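Beta sliding clamp (Borrelia burgdorferi, PDB 6DJ8) probably encircles DNA as a ring-shaped head-to-tail homodimer and tethers DNA polymerases and other proteins to it, making replication processive. Local coordinates at residues 13-18 with 45-50; 23-28 with 67-72; 355-360 with 381-386; 349-354 with 373-378. All blocks are in the same frame, centred on the assembly; numbering follows the deposited sequence.

Contact 1: residues 13-18 with 45-50; sequences TFFICE and LLIEVK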
loop_
_atom_site.group_PDB
_atom_site.type_symbol
_atom_site.label_atom_id
_atom_site.label_comp_id
_atom_site.label_asym_id
_atom_site.label_seq_id
_atom_site.Cartn_x
_atom_site.Cartn_y
_atom_site.Cartn_z
ATOM N N THR A 13 -12.771 22.766 -31.892
ATOM C CA THR A 13 -13.195 21.467 -31.368
ATOM C C THR A 13 -12.433 21.239 -30.065
ATOM O O THR A 13 -11.424 20.533 -30.023
ATOM C CB THR A 13 -12.945 20.345 -32.373
ATOM O OG1 THR A 13 -13.534 20.699 -33.625
ATOM C CG2 THR A 13 -13.651 19.078 -31.911
ATOM N N PHE A 14 -12.941 21.825 -28.985
ATOM C CA PHE A 14 -12.253 21.794 -27.703
ATOM C C PHE A 14 -13.259 22.009 -26.583
ATOM O O PHE A 14 -14.402 22.398 -26.815
ATOM C CB PHE A 14 -11.176 22.886 -27.626
ATOM C CG PHE A 14 -11.747 24.266 -27.553
ATOM C CD1 PHE A 14 -11.961 24.996 -28.713
ATOM C CD2 PHE A 14 -12.112 24.828 -26.336
ATOM C CE1 PHE A 14 -12.502 26.271 -28.659
ATOM C CE2 PHE A 14 -12.669 26.096 -26.277
ATOM C CZ PHE A 14 -12.860 26.819 -27.436
ATOM N N PHE A 15 -12.794 21.813 -25.353
ATOM C CA PHE A 15 -13.527 22.343 -24.222
ATOM C C PHE A 15 -12.531 22.740 -23.144
ATOM O O PHE A 15 -11.427 22.200 -23.065
ATOM C CB PHE A 15 -14.563 21.354 -23.677
ATOM C CG PHE A 15 -13.982 20.094 -23.152
ATOM C CD1 PHE A 15 -13.780 19.022 -23.992
ATOM C CD2 PHE A 15 -13.638 19.969 -21.819
ATOM C CE1 PHE A 15 -13.241 17.850 -23.519
ATOM C CE2 PHE A 15 -13.105 18.809 -21.347
ATOM C CZ PHE A 15 -12.893 17.745 -22.202
ATOM N N ILE A 16 -12.952 23.690 -22.313
ATOM C CA ILE A 16 -12.213 24.131 -21.141
ATOM C C ILE A 16 -12.964 23.627 -19.923
ATOM O O ILE A 16 -14.192 23.749 -19.848
ATOM C CB ILE A 16 -12.079 25.665 -21.114
ATOM C CG1 ILE A 16 -11.428 26.173 -22.418
ATOM C CG2 ILE A 16 -11.303 26.123 -19.875
ATOM C CD1 ILE A 16 -11.293 27.672 -22.497
ATOM N N CYS A 17 -12.233 23.059 -18.971
ATOM C CA CYS A 17 -12.855 22.522 -17.772
ATOM C C CYS A 17 -11.976 22.819 -16.570
ATOM O O CYS A 17 -10.804 23.199 -16.692
ATOM C CB CYS A 17 -13.083 21.018 -17.882
ATOM S SG CYS A 17 -11.562 20.102 -18.048
ATOM N N GLU A 18 -12.564 22.647 -15.398
ATOM C CA GLU A 18 -11.809 22.711 -14.155
ATOM C C GLU A 18 -11.044 21.402 -13.979
ATOM O O GLU A 18 -11.640 20.313 -13.977
ATOM C CB GLU A 18 -12.752 22.983 -12.983
ATOM C CG GLU A 18 -12.093 23.010 -11.623
ATOM C CD GLU A 18 -12.921 23.768 -10.602
ATOM O OE1 GLU A 18 -13.799 24.561 -11.015
ATOM O OE2 GLU A 18 -12.690 23.570 -9.390
ATOM N N LEU A 45 -13.272 5.382 -21.989
ATOM C CA LEU A 45 -14.524 6.043 -21.658
ATOM C C LEU A 45 -14.908 6.976 -22.801
ATOM O O LEU A 45 -14.082 7.335 -23.653
ATOM C CB LEU A 45 -14.420 6.793 -20.328
ATOM C CG LEU A 45 -13.245 7.734 -20.131
ATOM C CD1 LEU A 45 -13.542 9.026 -20.815
ATOM C CD2 LEU A 45 -12.963 7.971 -18.656
ATOM N N LEU A 46 -16.178 7.351 -22.833
ATOM C CA LEU A 46 -16.714 8.175 -23.904
ATOM C C LEU A 46 -17.052 9.524 -23.300
ATOM O O LEU A 46 -17.805 9.595 -22.329
ATOM C CB LEU A 46 -17.945 7.530 -24.545
ATOM C CG LEU A 46 -18.724 8.389 -25.542
ATOM C CD1 LEU A 46 -17.901 8.645 -26.778
ATOM C CD2 LEU A 46 -20.071 7.729 -25.931
ATOM N N ILE A 47 -16.456 10.589 -23.833
ATOM C CA ILE A 47 -16.779 11.937 -23.384
ATOM C C ILE A 47 -17.485 12.653 -24.513
ATOM O O ILE A 47 -17.135 12.489 -25.690
ATOM C CB ILE A 47 -15.545 12.731 -22.908
ATOM C CG1 ILE A 47 -14.607 13.033 -24.064
ATOM C CG2 ILE A 47 -14.848 12.016 -21.770
ATOM C CD1 ILE A 47 -14.154 14.470 -24.067
ATOM N N GLU A 48 -18.508 13.418 -24.157
ATOM C CA GLU A 48 -19.295 14.137 -25.142
ATOM C C GLU A 48 -19.410 15.584 -24.707
ATOM O O GLU A 48 -19.755 15.862 -23.553
ATOM C CB GLU A 48 -20.691 13.530 -25.312
ATOM C CG GLU A 48 -21.644 14.487 -25.995
ATOM C CD GLU A 48 -22.997 13.873 -26.314
ATOM O OE1 GLU A 48 -23.415 12.926 -25.610
ATOM O OE2 GLU A 48 -23.636 14.344 -27.279
ATOM N N VAL A 49 -19.089 16.493 -25.619
ATOM C CA VAL A 49 -19.342 17.910 -25.420
ATOM C C VAL A 49 -20.713 18.215 -25.994
ATOM O O VAL A 49 -20.961 17.985 -27.183
ATOM C CB VAL A 49 -18.265 18.772 -26.096
ATOM C CG1 VAL A 49 -18.714 20.221 -26.113
ATOM C CG2 VAL A 49 -16.946 18.616 -25.377
ATOM N N LYS A 50 -21.602 18.740 -25.161
ATOM C CA LYS A 50 -22.941 19.126 -25.607
ATOM C C LYS A 50 -23.215 20.507 -25.026
ATOM O O LYS A 50 -23.577 20.634 -23.851
ATOM C CB LYS A 50 -23.991 18.103 -25.170
ATOM C CG LYS A 50 -25.368 18.349 -25.772
ATOM C CD LYS A 50 -26.376 17.296 -25.318
ATOM C CE LYS A 50 -26.028 15.919 -25.865
ATOM N NZ LYS A 50 -27.126 14.936 -25.653
#
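The ring of F15 meets V49 and I47 with two neighbouring carbons: CD1 lies 3.5 Å from CG2 of V49, and CE1 lies 3.5 Å from CD1 of I47. With chi1 at 62°, F15 holds CG between its own backbone N and carbonyl carbon, which lets CB and CG come within 4.0 Å of CG2 of V49 as well. V49 thus meets the root of the aromatic side chain, and I47 its outer part. The CA atoms of F15 and V49 are 7.4 Å apart, and the contact consists of apolar side chains alone, all three buried. It fills part of the N-terminal domain core between two separate antiparallel sheets, one containing strand 14-18 and the other strand 44-50. F77 and L54 touch F15 and V49 from strands 77-82 and 53-59, which flank 44-50, while I101 packs on F15 from strand 98-104, the partner of 14-18.

Contact 2: residues 23-28 with 67-72; sequences MNEIEK and STISIV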
loop_
_atom_site.group_PDB
_atom_site.type_symbol
_atom_site.label_atom_id
_atom_site.label_comp_id
_atom_site.label_asym_id
_atom_site.label_seq_id
_atom_site.Cartn_x
_atom_site.Cartn_y
_atom_site.Cartn_z
ATOM N N MET A 23 -10.778 15.617 -13.108
ATOM C CA MET A 23 -9.982 14.541 -12.520
ATOM C C MET A 23 -10.851 13.647 -11.631
ATOM O O MET A 23 -10.817 12.412 -11.735
ATOM C CB MET A 23 -8.803 15.117 -11.707
ATOM C CG MET A 23 -7.898 14.046 -11.144
ATOM S SD MET A 23 -6.516 14.735 -10.198
ATOM C CE MET A 23 -6.052 16.127 -11.277
ATOM N N ASN A 24 -11.646 14.258 -10.755
ATOM C CA ASN A 24 -12.496 13.465 -9.865
ATOM C C ASN A 24 -13.508 12.638 -10.651
ATOM O O ASN A 24 -13.726 11.458 -10.348
ATOM C CB ASN A 24 -13.217 14.380 -8.874
ATOM C CG ASN A 24 -12.275 14.980 -7.846
ATOM O OD1 ASN A 24 -11.195 14.440 -7.584
ATOM N ND2 ASN A 24 -12.677 16.102 -7.259
ATOM N N GLU A 25 -14.128 13.235 -11.673
ATOM C CA GLU A 25 -15.169 12.519 -12.410
ATOM C C GLU A 25 -14.579 11.390 -13.237
ATOM O O GLU A 25 -15.207 10.339 -13.386
ATOM C CB GLU A 25 -15.953 13.477 -13.305
ATOM C CG GLU A 25 -16.651 14.615 -12.574
ATOM C CD GLU A 25 -17.717 14.157 -11.556
ATOM O OE1 GLU A 25 -17.985 12.942 -11.413
ATOM O OE2 GLU A 25 -18.297 15.044 -10.903
ATOM N N ILE A 26 -13.372 11.581 -13.791
ATOM C CA ILE A 26 -12.743 10.480 -14.509
ATOM C C ILE A 26 -12.411 9.346 -13.545
ATOM O O ILE A 26 -12.576 8.162 -13.865
ATOM C CB ILE A 26 -11.470 10.954 -15.246
ATOM C CG1 ILE A 26 -11.792 11.864 -16.422
ATOM C CG2 ILE A 26 -10.709 9.763 -15.757
ATOM C CD1 ILE A 26 -10.527 12.660 -16.847
ATOM N N GLU A 27 -11.872 9.689 -12.377
ATOM C CA GLU A 27 -11.557 8.672 -11.378
ATOM C C GLU A 27 -12.796 7.861 -11.026
ATOM O O GLU A 27 -12.743 6.627 -10.966
ATOM C CB GLU A 27 -10.955 9.340 -10.133
ATOM C CG GLU A 27 -10.356 8.396 -9.104
ATOM C CD GLU A 27 -11.398 7.874 -8.131
ATOM O OE1 GLU A 27 -12.442 8.543 -7.954
ATOM O OE2 GLU A 27 -11.181 6.788 -7.553
ATOM N N LYS A 28 -13.932 8.539 -10.845
ATOM C CA LYS A 28 -15.181 7.845 -10.547
ATOM C C LYS A 28 -15.608 6.972 -11.713
ATOM O O LYS A 28 -15.858 5.775 -11.540
ATOM C CB LYS A 28 -16.276 8.867 -10.218
ATOM C CG LYS A 28 -16.088 9.528 -8.851
ATOM C CD LYS A 28 -17.011 10.715 -8.698
ATOM C CE LYS A 28 -16.756 11.435 -7.378
ATOM N NZ LYS A 28 -17.797 12.466 -7.087
ATOM N N SER A 67 -22.045 10.764 -16.154
ATOM C CA SER A 67 -21.909 11.949 -15.317
ATOM C C SER A 67 -21.799 13.179 -16.209
ATOM O O SER A 67 -21.407 13.095 -17.376
ATOM C CB SER A 67 -20.684 11.881 -14.400
ATOM O OG SER A 67 -19.480 11.980 -15.145
ATOM N N THR A 68 -22.128 14.335 -15.636
ATOM C CA THR A 68 -22.110 15.579 -16.384
ATOM C C THR A 68 -21.489 16.677 -15.538
ATOM O O THR A 68 -21.733 16.755 -14.329
ATOM C CB THR A 68 -23.538 15.983 -16.811
ATOM O OG1 THR A 68 -23.491 17.227 -17.515
ATOM C CG2 THR A 68 -24.432 16.137 -15.601
ATOM N N ILE A 69 -20.672 17.514 -16.181
ATOM C CA ILE A 69 -20.054 18.664 -15.540
ATOM C C ILE A 69 -20.104 19.834 -16.510
ATOM O O ILE A 69 -20.190 19.659 -17.727
ATOM C CB ILE A 69 -18.593 18.403 -15.124
ATOM C CG1 ILE A 69 -17.750 18.066 -16.355
ATOM C CG2 ILE A 69 -18.526 17.308 -14.074
ATOM C CD1 ILE A 69 -16.230 17.981 -16.061
ATOM N N SER A 70 -20.032 21.038 -15.955
ATOM C CA SER A 70 -20.083 22.246 -16.758
ATOM C C SER A 70 -18.714 22.526 -17.360
ATOM O O SER A 70 -17.689 22.350 -16.703
ATOM C CB SER A 70 -20.530 23.425 -15.899
ATOM O OG SER A 70 -21.895 23.272 -15.539
ATOM N N ILE A 71 -18.706 22.957 -18.620
ATOM C CA ILE A 71 -17.494 23.289 -19.349
ATOM C C ILE A 71 -17.773 24.515 -20.208
ATOM O O ILE A 71 -18.910 24.982 -20.320
ATOM C CB ILE A 71 -17.017 22.134 -20.250
ATOM C CG1 ILE A 71 -18.160 21.768 -21.210
ATOM C CG2 ILE A 71 -16.507 20.963 -19.415
ATOM C CD1 ILE A 71 -17.797 20.806 -22.292
ATOM N N VAL A 72 -16.727 24.982 -20.883
ATOM C CA VAL A 72 -16.830 26.003 -21.919
ATOM C C VAL A 72 -16.438 25.347 -23.234
ATOM O O VAL A 72 -15.430 24.623 -23.294
ATOM C CB VAL A 72 -15.935 27.212 -21.600
ATOM C CG1 VAL A 72 -15.872 28.175 -22.791
ATOM C CG2 VAL A 72 -16.438 27.912 -20.343
HETATM O O HOH W 1 -18.102 10.966 -13.018
#
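E25 and I69 run past each other in opposite directions, so that the middle of the glutamate, not its charged end, makes the nearest approach: CG of E25 is 3.6 Å from CG2 of I69. The same methyl also lies 4.1 Å from CD and 3.9 Å from OE2 of E25. A bend at chi2 (-62°) folds the glutamate chain and lays its carboxylate beside the strand. There S67 points its CB toward the helix, but its OG stays 4.1 Å from OE1 of E25, and a water spans the gap. The water oxygen accepts from S67 OG at 2.7 Å. It donates to E25 O at 3.0 Å; its leg to E25 OE1, at 2.5 Å, is unusually short and so less certain. This is a helix laid against a sheet, the arrangement from which the domains of this family are built: helix 19-29 rests on strand 64-70, which is hydrogen-bonded in its sheet to strand 254-259 of the central domain. The carboxylate reaches that side too. Hydrogen bonds at both oxygens, OE1 with Y254 OH and OE2 with N253 ND2, would hold its rotation. I22 of the preceding helical turn also packs on I69.

Contact 3: residues 355-360 with 381-386; sequences ISVFET and FNFTHL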
loop_
_atom_site.group_PDB
_atom_site.type_symbol
_atom_site.label_atom_id
_atom_site.label_comp_id
_atom_site.label_asym_id
_atom_site.label_seq_id
_atom_site.Cartn_x
_atom_site.Cartn_y
_atom_site.Cartn_z
ATOM N N ILE A 355 -18.918 -7.045 12.217
ATOM C CA ILE A 355 -18.961 -6.059 13.287
ATOM C C ILE A 355 -18.365 -4.726 12.845
ATOM O O ILE A 355 -18.675 -3.692 13.446
ATOM C CB ILE A 355 -18.263 -6.578 14.555
ATOM C CG1 ILE A 355 -16.752 -6.584 14.366
ATOM C CG2 ILE A 355 -18.793 -7.952 14.932
ATOM C CD1 ILE A 355 -16.038 -7.040 15.613
ATOM N N SER A 356 -17.568 -4.708 11.772
ATOM C CA SER A 356 -16.987 -3.450 11.324
ATOM C C SER A 356 -18.026 -2.479 10.773
ATOM O O SER A 356 -17.716 -1.298 10.609
ATOM C CB SER A 356 -15.910 -3.710 10.261
ATOM O OG SER A 356 -16.513 -3.934 8.986
ATOM N N VAL A 357 -19.255 -2.918 10.493
ATOM C CA VAL A 357 -20.261 -1.971 10.029
ATOM C C VAL A 357 -21.135 -1.447 11.151
ATOM O O VAL A 357 -21.949 -0.544 10.911
ATOM C CB VAL A 357 -21.115 -2.573 8.892
ATOM C CG1 VAL A 357 -20.203 -3.140 7.801
ATOM C CG2 VAL A 357 -22.075 -3.644 9.417
ATOM N N PHE A 358 -20.957 -1.933 12.381
ATOM C CA PHE A 358 -21.788 -1.497 13.501
ATOM C C PHE A 358 -21.340 -0.130 13.997
ATOM O O PHE A 358 -20.155 0.202 13.948
ATOM C CB PHE A 358 -21.734 -2.526 14.637
ATOM C CG PHE A 358 -22.616 -3.711 14.406
ATOM C CD1 PHE A 358 -22.385 -4.561 13.342
ATOM C CD2 PHE A 358 -23.664 -3.993 15.267
ATOM C CE1 PHE A 358 -23.200 -5.647 13.118
ATOM C CE2 PHE A 358 -24.481 -5.086 15.048
ATOM C CZ PHE A 358 -24.249 -5.912 13.971
ATOM N N GLU A 359 -22.301 0.693 14.424
ATOM C CA GLU A 359 -21.978 2.018 14.933
ATOM C C GLU A 359 -22.361 2.237 16.390
ATOM O O GLU A 359 -22.146 3.339 16.900
ATOM C CB GLU A 359 -22.660 3.102 14.083
ATOM C CG GLU A 359 -23.124 2.613 12.730
ATOM C CD GLU A 359 -23.623 3.726 11.827
ATOM O OE1 GLU A 359 -22.916 4.050 10.849
ATOM O OE2 GLU A 359 -24.716 4.271 12.090
ATOM N N THR A 360 -22.899 1.236 17.076
ATOM C CA THR A 360 -23.273 1.407 18.471
ATOM C C THR A 360 -22.095 1.098 19.389
ATOM O O THR A 360 -21.109 0.484 18.988
ATOM C CB THR A 360 -24.457 0.512 18.823
ATOM O OG1 THR A 360 -24.253 -0.784 18.247
ATOM C CG2 THR A 360 -25.734 1.101 18.262
ATOM N N PHE A 381 -34.072 -2.291 15.124
ATOM C CA PHE A 381 -34.831 -3.454 14.697
ATOM C C PHE A 381 -34.878 -3.552 13.187
ATOM O O PHE A 381 -35.595 -4.402 12.646
ATOM C CB PHE A 381 -36.228 -3.419 15.319
ATOM C CG PHE A 381 -36.185 -3.349 16.810
ATOM C CD1 PHE A 381 -35.829 -4.469 17.550
ATOM C CD2 PHE A 381 -36.425 -2.160 17.475
ATOM C CE1 PHE A 381 -35.757 -4.414 18.933
ATOM C CE2 PHE A 381 -36.351 -2.098 18.863
ATOM C CZ PHE A 381 -36.020 -3.228 19.590
ATOM N N ASN A 382 -34.147 -2.670 12.502
ATOM C CA ASN A 382 -34.047 -2.653 11.052
ATOM C C ASN A 382 -32.905 -3.502 10.512
ATOM O O ASN A 382 -32.940 -3.887 9.341
ATOM C CB ASN A 382 -33.930 -1.209 10.559
ATOM C CG ASN A 382 -35.214 -0.420 10.803
ATOM O OD1 ASN A 382 -35.343 0.277 11.808
ATOM N ND2 ASN A 382 -36.181 -0.566 9.910
ATOM N N PHE A 383 -31.853 -3.746 11.290
ATOM C CA PHE A 383 -30.682 -4.440 10.771
ATOM C C PHE A 383 -30.454 -5.745 11.519
ATOM O O PHE A 383 -30.417 -5.767 12.756
ATOM C CB PHE A 383 -29.453 -3.539 10.848
ATOM C CG PHE A 383 -28.187 -4.197 10.400
ATOM C CD1 PHE A 383 -28.124 -4.881 9.196
ATOM C CD2 PHE A 383 -27.047 -4.104 11.171
ATOM C CE1 PHE A 383 -26.943 -5.476 8.783
ATOM C CE2 PHE A 383 -25.865 -4.683 10.763
ATOM C CZ PHE A 383 -25.809 -5.374 9.571
ATOM N N THR A 384 -30.290 -6.828 10.764
ATOM C CA THR A 384 -29.932 -8.131 11.313
ATOM C C THR A 384 -28.813 -8.726 10.479
ATOM O O THR A 384 -28.877 -8.698 9.244
ATOM C CB THR A 384 -31.139 -9.077 11.320
ATOM O OG1 THR A 384 -32.126 -8.553 12.195
ATOM C CG2 THR A 384 -30.749 -10.459 11.779
ATOM N N HIS A 385 -27.795 -9.264 11.144
ATOM C CA HIS A 385 -26.748 -10.023 10.475
ATOM C C HIS A 385 -26.629 -11.405 11.104
ATOM O O HIS A 385 -26.534 -11.541 12.333
ATOM C CB HIS A 385 -25.397 -9.311 10.513
ATOM C CG HIS A 385 -24.381 -9.937 9.612
ATOM N ND1 HIS A 385 -24.350 -9.717 8.248
ATOM C CD2 HIS A 385 -23.393 -10.828 9.875
ATOM C CE1 HIS A 385 -23.358 -10.414 7.719
ATOM N NE2 HIS A 385 -22.758 -11.093 8.686
ATOM N N LEU A 386 -26.628 -12.417 10.251
ATOM C CA LEU A 386 -26.583 -13.812 10.650
ATOM C C LEU A 386 -25.297 -14.429 10.137
ATOM O O LEU A 386 -24.873 -14.147 9.011
ATOM C CB LEU A 386 -27.786 -14.579 10.100
ATOM C CG LEU A 386 -29.172 -14.011 10.420
ATOM C CD1 LEU A 386 -30.268 -14.822 9.710
ATOM C CD2 LEU A 386 -29.445 -13.982 11.939
#
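F358 closes a type I turn that begins at I355, its N donating to I355 O at 3.1 Å, and its CA stands 9.8 Å from that of F383 on the facing strand. That separation is too wide for backbone contact and is bridged by two phenyl rings. CE1 of F358 comes within 3.7 Å of CE2 of F383, arriving at the edge of the F383 ring close to its plane. The ring centres are 5.5 Å apart and the planes are inclined at 54°. F383 reaches across because CG is anti to its backbone N (chi1 177°), which extends the ring toward the turn. F358 starts out along a different line, and its ring end does the closing in. V357 adds a second apolar touch, CG2 to F383 CZ at 4.1 Å, its side chain crossing that of F383 nearly at a right angle. All three residues are buried. R166 on helix 157-167, in the central domain, packs on both V357 and F383, while L284 of helix 284-294 and L375 of strand 373-376 lie against F358. The contact thus joins the loop between helix 348-355 and strand 362-367 to strand 383-387, which pairs with 373-376 and with 202-211 of the central domain.

Contact 4: residues 349-354 with 373-378; sequences SYFVEA and LKLSEP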
loop_
_atom_site.group_PDB
_atom_site.type_symbol
_atom_site.label_atom_id
_atom_site.label_comp_id
_atom_site.label_asym_id
_atom_site.label_seq_id
_atom_site.Cartn_x
_atom_site.Cartn_y
_atom_site.Cartn_z
ATOM N N SER A 349 -13.140 -14.007 9.681
ATOM C CA SER A 349 -13.271 -12.926 8.705
ATOM C C SER A 349 -14.724 -12.454 8.621
ATOM O O SER A 349 -14.992 -11.247 8.598
ATOM C CB SER A 349 -12.760 -13.376 7.336
ATOM O OG SER A 349 -11.359 -13.580 7.362
ATOM N N TYR A 350 -15.672 -13.393 8.617
ATOM C CA TYR A 350 -17.091 -13.016 8.628
ATOM C C TYR A 350 -17.420 -12.191 9.859
ATOM O O TYR A 350 -18.095 -11.158 9.775
ATOM C CB TYR A 350 -17.965 -14.263 8.588
ATOM C CG TYR A 350 -17.909 -15.081 7.315
ATOM C CD1 TYR A 350 -17.371 -14.560 6.141
ATOM C CD2 TYR A 350 -18.421 -16.383 7.287
ATOM C CE1 TYR A 350 -17.322 -15.316 4.981
ATOM C CE2 TYR A 350 -18.385 -17.144 6.139
ATOM C CZ TYR A 350 -17.836 -16.600 4.984
ATOM O OH TYR A 350 -17.797 -17.350 3.836
ATOM N N PHE A 351 -16.957 -12.651 11.022
ATOM C CA PHE A 351 -17.231 -11.970 12.283
ATOM C C PHE A 351 -16.701 -10.544 12.235
ATOM O O PHE A 351 -17.434 -9.578 12.481
ATOM C CB PHE A 351 -16.576 -12.772 13.425
ATOM C CG PHE A 351 -17.128 -12.503 14.809
ATOM C CD1 PHE A 351 -18.290 -11.763 15.006
ATOM C CD2 PHE A 351 -16.471 -13.014 15.922
ATOM C CE1 PHE A 351 -18.781 -11.535 16.296
ATOM C CE2 PHE A 351 -16.968 -12.804 17.229
ATOM C CZ PHE A 351 -18.109 -12.057 17.416
ATOM N N VAL A 352 -15.426 -10.398 11.867
ATOM C CA VAL A 352 -14.787 -9.083 11.821
ATOM C C VAL A 352 -15.460 -8.200 10.778
ATOM O O VAL A 352 -15.739 -7.022 11.031
ATOM C CB VAL A 352 -13.277 -9.224 11.527
ATOM C CG1 VAL A 352 -12.659 -7.867 11.202
ATOM C CG2 VAL A 352 -12.545 -9.898 12.706
ATOM N N GLU A 353 -15.698 -8.745 9.575
ATOM C CA GLU A 353 -16.356 -7.945 8.546
ATOM C C GLU A 353 -17.702 -7.444 9.029
ATOM O O GLU A 353 -18.069 -6.292 8.789
ATOM C CB GLU A 353 -16.554 -8.750 7.265
ATOM C CG GLU A 353 -15.756 -8.296 6.114
ATOM C CD GLU A 353 -16.342 -8.781 4.799
ATOM O OE1 GLU A 353 -16.370 -7.966 3.833
ATOM O OE2 GLU A 353 -16.774 -9.965 4.749
ATOM N N ALA A 354 -18.472 -8.315 9.686
ATOM C CA ALA A 354 -19.807 -7.911 10.106
ATOM C C ALA A 354 -19.726 -6.830 11.177
ATOM O O ALA A 354 -20.341 -5.767 11.051
ATOM C CB ALA A 354 -20.595 -9.132 10.595
ATOM N N LEU A 373 -25.737 -17.688 14.455
ATOM C CA LEU A 373 -25.421 -16.556 15.310
ATOM C C LEU A 373 -26.060 -15.302 14.724
ATOM O O LEU A 373 -25.930 -15.034 13.524
ATOM C CB LEU A 373 -23.903 -16.388 15.403
ATOM C CG LEU A 373 -23.293 -15.754 16.637
ATOM C CD1 LEU A 373 -23.495 -16.681 17.801
ATOM C CD2 LEU A 373 -21.813 -15.492 16.418
ATOM N N LYS A 374 -26.747 -14.537 15.562
ATOM C CA LYS A 374 -27.403 -13.312 15.128
ATOM C C LYS A 374 -26.721 -12.111 15.755
ATOM O O LYS A 374 -26.536 -12.062 16.978
ATOM C CB LYS A 374 -28.887 -13.311 15.487
ATOM C CG LYS A 374 -29.578 -11.988 15.175
ATOM C CD LYS A 374 -31.104 -12.142 15.253
ATOM C CE LYS A 374 -31.634 -11.805 16.639
ATOM N NZ LYS A 374 -31.233 -10.445 17.089
ATOM N N LEU A 375 -26.335 -11.161 14.913
ATOM C CA LEU A 375 -25.716 -9.916 15.341
ATOM C C LEU A 375 -26.657 -8.760 15.080
ATOM O O LEU A 375 -27.188 -8.635 13.973
ATOM C CB LEU A 375 -24.404 -9.657 14.592
ATOM C CG LEU A 375 -23.109 -10.344 14.994
ATOM C CD1 LEU A 375 -23.305 -11.815 15.190
ATOM C CD2 LEU A 375 -21.993 -10.053 13.907
ATOM N N SER A 376 -26.811 -7.890 16.071
ATOM C CA SER A 376 -27.654 -6.720 15.922
ATOM C C SER A 376 -27.177 -5.634 16.872
ATOM O O SER A 376 -26.422 -5.884 17.818
ATOM C CB SER A 376 -29.117 -7.063 16.207
ATOM O OG SER A 376 -29.219 -7.690 17.470
ATOM N N GLU A 377 -27.658 -4.423 16.617
ATOM C CA GLU A 377 -27.480 -3.224 17.419
ATOM C C GLU A 377 -28.650 -3.099 18.388
ATOM O O GLU A 377 -29.795 -3.369 18.006
ATOM C CB GLU A 377 -27.407 -1.981 16.532
ATOM C CG GLU A 377 -26.096 -1.831 15.775
ATOM C CD GLU A 377 -26.101 -0.707 14.738
ATOM O OE1 GLU A 377 -27.184 -0.392 14.204
ATOM O OE2 GLU A 377 -25.019 -0.149 14.440
ATOM N N PRO A 378 -28.370 -2.757 19.649
ATOM C CA PRO A 378 -29.459 -2.466 20.590
ATOM C C PRO A 378 -30.314 -1.319 20.078
ATOM O O PRO A 378 -29.804 -0.326 19.554
ATOM C CB PRO A 378 -28.737 -2.095 21.892
ATOM C CG PRO A 378 -27.431 -2.847 21.820
ATOM C CD PRO A 378 -27.072 -2.754 20.350
#
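A354 and F351, one turn apart on the helix, share a single methyl of L375. CD2 of L375 lies 3.7 Å from CB of A354 and 4.2 Å from CD1 of F351, and it meets the phenylalanine at the ring edge, close to the ring plane. A354 aims its CB at the strand, whereas F351 leaves the helix in another direction and brings only the end of its side chain near. L375 places its branch there with CG anti to the carbonyl carbon (chi1 -80°). The CA atoms of A354 and L375 are 8.1 Å apart, a spacing consistent with the small alanine side chain. Behind this first shell, the helical backbone bond from A354 N to Y350 O (2.9 Å) belongs to the turn that carries A354. From the neighbouring strand of the sheet, I387 packs on L375, and H385 touches A354. F351 also touches I365 of strand 362-367 and L287 and L291 of helix 284-294. The contact therefore lies in the core of the C-terminal domain, where helix 348-355 packs on the sheet and against helix 284-294, and strand 373-376 is hydrogen-bonded on one flank to 362-367 and on the other to 383-387.

The four contacts form two pairs on opposite sides of the chain's centre. Contacts 1 and 2, with centres about 9 Å apart, share the N-terminal domain and interlock along the sequence; I16 N lies 2.8 Å from V72 O, a probable hydrogen bond between their segments. Contacts 3 and 4, with centres about 6 Å apart in the C-terminal domain, likewise alternate along the chain. Their strands are neighbours in one sheet, and E359 N approaches E377 OE2 at 2.8 Å, probably linking the residue after the turn to the segment 373-378. Contacts 2 and 4 have centres about 38 Å apart and nearest atoms about 19 Å apart, yet both set a helix on a sheet that continues into the central domain.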